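Local coordinates for cyclohexadienyl dehydratase (Synthetic construct, PDB 5JOS), which probably catalyses the dehydration of cyclohexadienyl substrates such as prephenate and arogenate, built on the scaffold of a periplasmic solute-binding protein, at residues Asn225-Leu228 with Asp229-Lys232. Sequence-based numbering, arbitrary orientation.
Sequences NQWL and DQMK
W227 and M231, one turn apart on helix 218-233, meet because both carry CG anti to the backbone N (chi1 177° for W227, M231 somewhat off the ideal), which sends the two side chains the same way, side by side. A bend at chi2 of M231 (77°) then turns its thioether against the six-membered ring of the indole. M231 SD lies 4.2 Å from the centroid of the six-membered ring of W227 and 42° off its normal, an oblique Met-aromatic contact. The methyl adds to it: M231 CE comes within 3.4 Å of W227 CZ2. Near the other end of the indole, Q230 NE2 approaches W227 CD1 at 3.8 Å, the amide plane steeply inclined to the ring.

Beneath these side chains run consecutive i to i+4 backbone bonds, from D229 N to N225 O through K232 N to L228 O. Under the W227-M231 pair itself, M231 N reaches W227 O at 2.9 Å. K232 folds back so that its CE sits 3.6 Å from L228 O, while its NZ donates a hydrogen bond to P105 O, and N225 OD1 accepts one from D104 N.

Helix 48-60 receives the indole on V52, S55 and S59, whereas L228 and M231 also pack on Y237 of helix 236-245. With an alanine at W227 the indole would be gone, which is likely to open a gap against helix 48-60 and leave the M231 sulfur without the ring beside it. The side-chain part of the contact probably draws on dispersion and a polarisable sulfur beside a pi system, added to the backbone bonds, and joins three helices through the buried side chains of W227, L228 and M231, while D229 and Q230 remain exposed.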
loop_
_atom_site.group_PDB
_atom_site.type_symbol
_atom_site.label_atom_id
_atom_site.label_comp_id
_atom_site.label_asym_id
_atom_site.label_seq_id
_atom_site.Cartn_x
_atom_site.Cartn_y
_atom_site.Cartn_z
ATOM N N ASN A 225 -4.364 3.118 -15.585
ATOM C CA ASN A 225 -5.057 1.895 -15.260
ATOM C C ASN A 225 -4.723 0.731 -16.157
ATOM O O ASN A 225 -4.577 -0.414 -15.687
ATOM C CB ASN A 225 -6.587 2.119 -15.242
ATOM C CG ASN A 225 -7.041 2.883 -13.943
ATOM O OD1 ASN A 225 -6.325 2.922 -12.969
ATOM N ND2 ASN A 225 -8.207 3.471 -13.964
ATOM N N GLN A 226 -4.681 0.957 -17.462
ATOM C CA GLN A 226 -4.164 -0.099 -18.347
ATOM C C GLN A 226 -2.719 -0.441 -18.008
ATOM O O GLN A 226 -2.295 -1.575 -18.014
ATOM C CB GLN A 226 -4.161 0.403 -19.746
ATOM C CG GLN A 226 -5.553 0.510 -20.292
ATOM C CD GLN A 226 -5.608 1.529 -21.375
ATOM O OE1 GLN A 226 -4.633 2.231 -21.695
ATOM N NE2 GLN A 226 -6.739 1.598 -21.988
ATOM N N TRP A 227 -1.945 0.537 -17.709
ATOM C CA TRP A 227 -0.572 0.200 -17.376
ATOM C C TRP A 227 -0.404 -0.583 -16.056
ATOM O O TRP A 227 0.419 -1.538 -15.972
ATOM C CB TRP A 227 0.192 1.425 -17.282
ATOM C CG TRP A 227 1.503 1.201 -16.898
ATOM C CD1 TRP A 227 2.497 0.627 -17.653
ATOM C CD2 TRP A 227 2.081 1.509 -15.635
ATOM N NE1 TRP A 227 3.649 0.597 -16.928
ATOM C CE2 TRP A 227 3.413 1.097 -15.682
ATOM C CE3 TRP A 227 1.594 2.056 -14.480
ATOM C CZ2 TRP A 227 4.248 1.289 -14.679
ATOM C CZ3 TRP A 227 2.472 2.219 -13.414
ATOM C CH2 TRP A 227 3.742 1.822 -13.508
ATOM N N LEU A 228 -1.245 -0.266 -15.075
ATOM C CA LEU A 228 -1.197 -1.005 -13.786
ATOM C C LEU A 228 -1.574 -2.412 -13.953
ATOM O O LEU A 228 -0.971 -3.300 -13.416
ATOM C CB LEU A 228 -2.209 -0.478 -12.803
ATOM C CG LEU A 228 -1.804 0.716 -12.095
ATOM C CD1 LEU A 228 -2.922 1.108 -11.139
ATOM C CD2 LEU A 228 -0.596 0.308 -11.278
ATOM N N ASP A 229 -2.603 -2.630 -14.736
ATOM C CA ASP A 229 -3.018 -3.960 -14.970
ATOM C C ASP A 229 -1.917 -4.727 -15.723
ATOM O O ASP A 229 -1.709 -5.921 -15.480
ATOM C CB ASP A 229 -4.322 -3.995 -15.706
ATOM C CG ASP A 229 -4.625 -5.369 -16.230
ATOM O OD1 ASP A 229 -4.252 -5.680 -17.348
ATOM O OD2 ASP A 229 -5.162 -6.203 -15.506
ATOM N N GLN A 230 -1.198 -4.069 -16.621
ATOM C CA GLN A 230 -0.134 -4.760 -17.310
ATOM C C GLN A 230 0.989 -5.146 -16.351
ATOM O O GLN A 230 1.536 -6.211 -16.378
ATOM C CB GLN A 230 0.431 -3.839 -18.376
ATOM C CG GLN A 230 1.750 -4.262 -18.951
ATOM C CD GLN A 230 2.138 -3.402 -20.149
ATOM O OE1 GLN A 230 1.717 -3.661 -21.292
ATOM N NE2 GLN A 230 2.966 -2.396 -19.896
ATOM N N MET A 231 1.299 -4.217 -15.499
ATOM C CA MET A 231 2.221 -4.390 -14.428
ATOM C C MET A 231 1.863 -5.546 -13.465
ATOM O O MET A 231 2.721 -6.358 -13.048
ATOM C CB MET A 231 2.169 -3.100 -13.728
ATOM C CG MET A 231 3.363 -2.694 -13.044
ATOM S SD MET A 231 4.759 -2.030 -13.987
ATOM C CE MET A 231 5.300 -1.131 -12.555
ATOM N N LYS A 232 0.597 -5.640 -13.119
ATOM C CA LYS A 232 0.153 -6.824 -12.367
ATOM C C LYS A 232 0.390 -8.090 -13.121
ATOM O O LYS A 232 0.961 -9.041 -12.593
ATOM C CB LYS A 232 -1.310 -6.742 -11.966
ATOM C CG LYS A 232 -1.427 -5.855 -10.764
ATOM C CD LYS A 232 -2.784 -5.222 -10.611
ATOM C CE LYS A 232 -2.557 -3.776 -10.206
ATOM N NZ LYS A 232 -3.625 -3.312 -9.293
#